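Side-chain contacts in glycoside hydrolase family 31 (Kribbella flavida DSM 17836, PDB 5X3I), which hydrolyses the alpha-1,3-glucosidic linkages of the cyclic tetrasaccharide cyclobis-(1-6)-alpha-nigerosyl to give isomaltose inside the cell: residues T641-A644 / A645-I648; R656-F659 / F660-N664. The protein carries 1 engineered substitution. All blocks are in the same frame, centred on the assembly; numbering follows the deposited sequence.

Contact 1 (641-644 with 645-648) is two successive turns near the end of helix 622-650; contact 2 (656-659 with 660-664) is the end of strand 655-656 and the turn that follows it. They come one after the other along the chain, with centres about 18 Å apart and nearest atoms about 5 Å apart, so they do not touch. What joins them is shared polar partners: Asp-679 takes Arg-646 on one carboxylate oxygen and Arg-656 on the other, while Arg-652 accepts from Thr-647 through its carbonyl and pairs with Asp-661 through its guanidinium. Both contacts lie away from the active site, where Ala-471 is an engineered replacement of the probable nucleophile.

Contact 1. Residues T641-A644 / A645-I648; sequences TEQA and ARTI
Gln-643 and Thr-647, four residues apart on one helix, face the same side, and a water joins their polar ends: it donates to Gln-643 OE1 at 2.9 Å and to Thr-647 OG1 at 3.0 Å. The glutamine side chain is folded twice, at chi1 (-70°) and again at chi2 (-57°); the amide stands out from the helix, and the fold turns OE1 toward the side of Arg-646 and Thr-647. OE1 therefore serves two donors, the water and the backbone N of Asp-679. Thr-647 OG1 also bonds the carbonyl of Arg-652, so a small beta-branched hydroxyl suits a buried spot with polar neighbours.

Arg-646 climbs away from the backbone with CB 3.5 Å from Gln-643 O, then bends at chi3 (48°). Gln-643 OE1 lies at the edge of its guanidinium, close to the plane, and comes 4.2 Å from Arg-646 CD; the charge itself is met by Asp-679 through NE. On another side of the helix Ile-648 CG1 sits 3.5 Å from Ala-644 O, beyond the oxygen end of that carbonyl. The methyls of Ala-644 and Ala-645 are short enough for the loops that touch them, at Phe-299 and Glu-293 respectively.

Beneath these groups run four backbone bonds, among them Thr-647 N to Gln-643 O at 2.9 Å and Ile-648 N to Ala-644 O at 3.0 Å. Each links an N-H to the carbonyl four residues earlier, the defining pattern of the alpha-helix, here the long helix 622-650 that leads from the TIM barrel into the C-terminal beta domain of this family 31 hydrolase.

Contact 2. Residues R656-F659 / F660-N664; sequences RPLF and FDHEN
Arg-656 and Asp-661 form a salt bridge across the turn, NH1 to OD2 at 2.9 Å. The carboxylate oxygen uses its syn lone pair and lies only 2° out of the guanidinium plane, although the two planes are steeply inclined and the side chains cross at about a right angle. Arg-656 starts with CG anti to its backbone N and bends at chi3, which brings NH1 round to the acid. Both ions have second mates: Arg-656 NH2 pairs with Asp-679, and Asp-661 OD1 with Arg-652. A leucine in place of Arg-656 would probably leave Asp-661 OD2 without its charged mate and Asp-679 with one guanidinium fewer.

The apolar contacts gather on Phe-660. Its ring and that of Phe-659 make an offset stack, centroids 4.5 Å apart and planes at 30°, with Phe-659 CZ 3.4 Å from Phe-660 CE2. Phe-659 takes the crowded position between its N and carbonyl carbon (chi1 76°), which lays its ring beside its neighbour's. Pro-657 CD meets Phe-660 CE2 at 3.9 Å, and the aliphatic part of Arg-656 adds CG, 3.8 Å from Phe-660 CB. Large flat side chains suit this buried place, where His-228 sets its ring edge-to-face with both phenylalanines and helix 541-556 touches them through Ser-556.

Backbone bonds close the turn, which lies between strands 655-656 and 675-677 of the C-terminal beta domain. His-662 N reaches Leu-658 O at 2.9 Å, while Phe-660 N to Pro-657 O and Asp-661 N to Leu-658 O are weak. A water accepts from Asp-661 N at 2.7 Å and donates to Pro-657 O, and weakly to Asp-661 OD2.

The chemistry is divided: rings pack inward, while on the polar flank Asp-661 and Asp-679 probably offset the closeness of Arg-656 and Arg-652.

Contact 1. Residues T641-A644 / A645-I648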
# COMPACT_ATOMS: atom_id res chain seq x y z
N THR A 641 -12.62 -20.48 2.88
CA THR A 641 -12.26 -21.03 1.59
C THR A 641 -13.45 -21.05 0.63
O THR A 641 -13.34 -20.66 -0.52
CB THR A 641 -11.69 -22.48 1.74
OG1 THR A 641 -10.53 -22.46 2.58
CG2 THR A 641 -11.32 -23.03 0.40
N GLU A 642 -14.60 -21.51 1.12
CA GLU A 642 -15.78 -21.53 0.27
C GLU A 642 -16.22 -20.12 -0.09
O GLU A 642 -16.53 -19.84 -1.23
CB GLU A 642 -16.93 -22.26 0.95
CG GLU A 642 -18.12 -22.40 0.04
CD GLU A 642 -19.17 -23.33 0.59
OE1 GLU A 642 -19.74 -23.04 1.65
OE2 GLU A 642 -19.42 -24.35 -0.06
N GLN A 643 -16.23 -19.24 0.90
CA GLN A 643 -16.66 -17.86 0.70
C GLN A 643 -15.71 -17.10 -0.24
O GLN A 643 -16.17 -16.31 -1.07
CB GLN A 643 -16.79 -17.14 2.04
CG GLN A 643 -17.97 -17.64 2.87
CD GLN A 643 -19.30 -17.52 2.13
OE1 GLN A 643 -19.56 -16.53 1.44
NE2 GLN A 643 -20.14 -18.54 2.26
N ALA A 644 -14.41 -17.35 -0.12
CA ALA A 644 -13.43 -16.74 -1.02
C ALA A 644 -13.70 -17.16 -2.45
O ALA A 644 -13.59 -16.35 -3.38
CB ALA A 644 -12.01 -17.11 -0.62
N ALA A 645 -14.03 -18.43 -2.64
CA ALA A 645 -14.35 -18.92 -3.95
C ALA A 645 -15.61 -18.22 -4.50
O ALA A 645 -15.67 -17.91 -5.68
CB ALA A 645 -14.54 -20.43 -3.93
N ARG A 646 -16.60 -17.98 -3.66
CA ARG A 646 -17.82 -17.30 -4.10
C ARG A 646 -17.52 -15.84 -4.47
O ARG A 646 -18.00 -15.33 -5.48
CB ARG A 646 -18.91 -17.38 -3.02
CG ARG A 646 -19.51 -18.78 -2.86
CD ARG A 646 -20.74 -18.79 -1.95
NE ARG A 646 -21.69 -17.75 -2.31
CZ ARG A 646 -22.63 -17.86 -3.25
NH1 ARG A 646 -22.76 -18.99 -3.94
NH2 ARG A 646 -23.44 -16.84 -3.50
N THR A 647 -16.71 -15.20 -3.64
CA THR A 647 -16.28 -13.83 -3.90
C THR A 647 -15.60 -13.71 -5.25
O THR A 647 -15.85 -12.79 -6.00
CB THR A 647 -15.37 -13.32 -2.79
OG1 THR A 647 -16.15 -13.08 -1.62
CG2 THR A 647 -14.65 -12.02 -3.21
N ILE A 648 -14.77 -14.68 -5.57
CA ILE A 648 -14.05 -14.65 -6.83
C ILE A 648 -14.99 -14.94 -8.00
O ILE A 648 -14.84 -14.39 -9.10
CB ILE A 648 -12.88 -15.62 -6.81
CG1 ILE A 648 -11.73 -15.00 -6.01
CG2 ILE A 648 -12.42 -15.99 -8.22
CD1 ILE A 648 -10.69 -16.00 -5.53
O HOH W 1 -18.41 -14.48 -0.22

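Contact 2. Residues R656-F659 / F660-N664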
# COMPACT_ATOMS: atom_id res chain seq x y z
N ARG A 656 -17.14 -7.53 3.61
CA ARG A 656 -18.18 -6.92 2.78
C ARG A 656 -18.98 -5.84 3.48
O ARG A 656 -19.78 -6.14 4.37
CB ARG A 656 -19.13 -8.01 2.26
CG ARG A 656 -20.16 -7.53 1.23
CD ARG A 656 -21.16 -8.63 0.89
NE ARG A 656 -20.50 -9.87 0.52
CZ ARG A 656 -21.13 -11.03 0.36
NH1 ARG A 656 -22.44 -11.11 0.52
NH2 ARG A 656 -20.44 -12.12 0.03
N PRO A 657 -18.79 -4.58 3.05
CA PRO A 657 -19.65 -3.49 3.52
C PRO A 657 -21.11 -3.84 3.27
O PRO A 657 -21.42 -4.48 2.28
CB PRO A 657 -19.20 -2.30 2.65
CG PRO A 657 -17.81 -2.61 2.27
CD PRO A 657 -17.77 -4.11 2.11
N LEU A 658 -21.99 -3.42 4.16
CA LEU A 658 -23.39 -3.80 4.06
C LEU A 658 -24.10 -3.24 2.82
O LEU A 658 -25.16 -3.73 2.45
CB LEU A 658 -24.15 -3.37 5.31
CG LEU A 658 -24.17 -4.39 6.46
CD1 LEU A 658 -22.79 -4.57 7.05
CD2 LEU A 658 -25.15 -3.96 7.53
N PHE A 659 -23.52 -2.24 2.16
CA PHE A 659 -24.23 -1.63 1.03
C PHE A 659 -24.28 -2.57 -0.18
O PHE A 659 -25.06 -2.35 -1.10
CB PHE A 659 -23.63 -0.27 0.65
CG PHE A 659 -22.32 -0.33 -0.10
CD1 PHE A 659 -22.29 -0.46 -1.48
CD2 PHE A 659 -21.12 -0.17 0.56
CE1 PHE A 659 -21.09 -0.49 -2.16
CE2 PHE A 659 -19.92 -0.19 -0.12
CZ PHE A 659 -19.91 -0.35 -1.48
N PHE A 660 -23.48 -3.63 -0.18
CA PHE A 660 -23.51 -4.58 -1.28
C PHE A 660 -24.81 -5.37 -1.29
O PHE A 660 -25.42 -5.57 -2.34
CB PHE A 660 -22.32 -5.54 -1.22
CG PHE A 660 -21.06 -4.96 -1.80
CD1 PHE A 660 -20.75 -5.18 -3.12
CD2 PHE A 660 -20.23 -4.19 -1.03
CE1 PHE A 660 -19.61 -4.63 -3.66
CE2 PHE A 660 -19.08 -3.63 -1.57
CZ PHE A 660 -18.77 -3.86 -2.88
N ASP A 661 -25.25 -5.80 -0.13
CA ASP A 661 -26.46 -6.58 -0.03
C ASP A 661 -27.68 -5.75 0.38
O ASP A 661 -28.77 -6.20 0.25
CB ASP A 661 -26.30 -7.75 0.94
CG ASP A 661 -25.22 -8.73 0.51
OD1 ASP A 661 -25.19 -9.10 -0.63
OD2 ASP A 661 -24.42 -9.09 1.33
N HIS A 662 -27.47 -4.57 0.90
CA HIS A 662 -28.55 -3.76 1.39
C HIS A 662 -28.47 -2.30 0.93
O HIS A 662 -28.55 -1.40 1.71
CB HIS A 662 -28.55 -3.82 2.90
CG HIS A 662 -28.51 -5.21 3.45
ND1 HIS A 662 -29.62 -5.99 3.56
CD2 HIS A 662 -27.48 -5.94 3.93
CE1 HIS A 662 -29.28 -7.16 4.06
NE2 HIS A 662 -27.99 -7.15 4.29
N GLU A 663 -28.33 -2.10 -0.36
CA GLU A 663 -28.08 -0.77 -0.87
C GLU A 663 -29.14 0.28 -0.42
O GLU A 663 -28.78 1.41 -0.19
CB GLU A 663 -27.87 -0.80 -2.37
CG GLU A 663 -28.95 -1.53 -3.10
CD GLU A 663 -28.67 -1.70 -4.54
OE1 GLU A 663 -28.85 -2.81 -5.01
OE2 GLU A 663 -28.30 -0.71 -5.20
N ASN A 664 -30.40 -0.14 -0.23
CA ASN A 664 -31.53 0.75 0.02
C ASN A 664 -31.85 0.93 1.49
O ASN A 664 -32.84 1.58 1.84
CB ASN A 664 -32.76 0.24 -0.72
CG ASN A 664 -32.58 0.25 -2.22
OD1 ASN A 664 -31.99 1.18 -2.77
ND2 ASN A 664 -33.07 -0.78 -2.89
O HOH W 2 -23.59 -6.41 1.96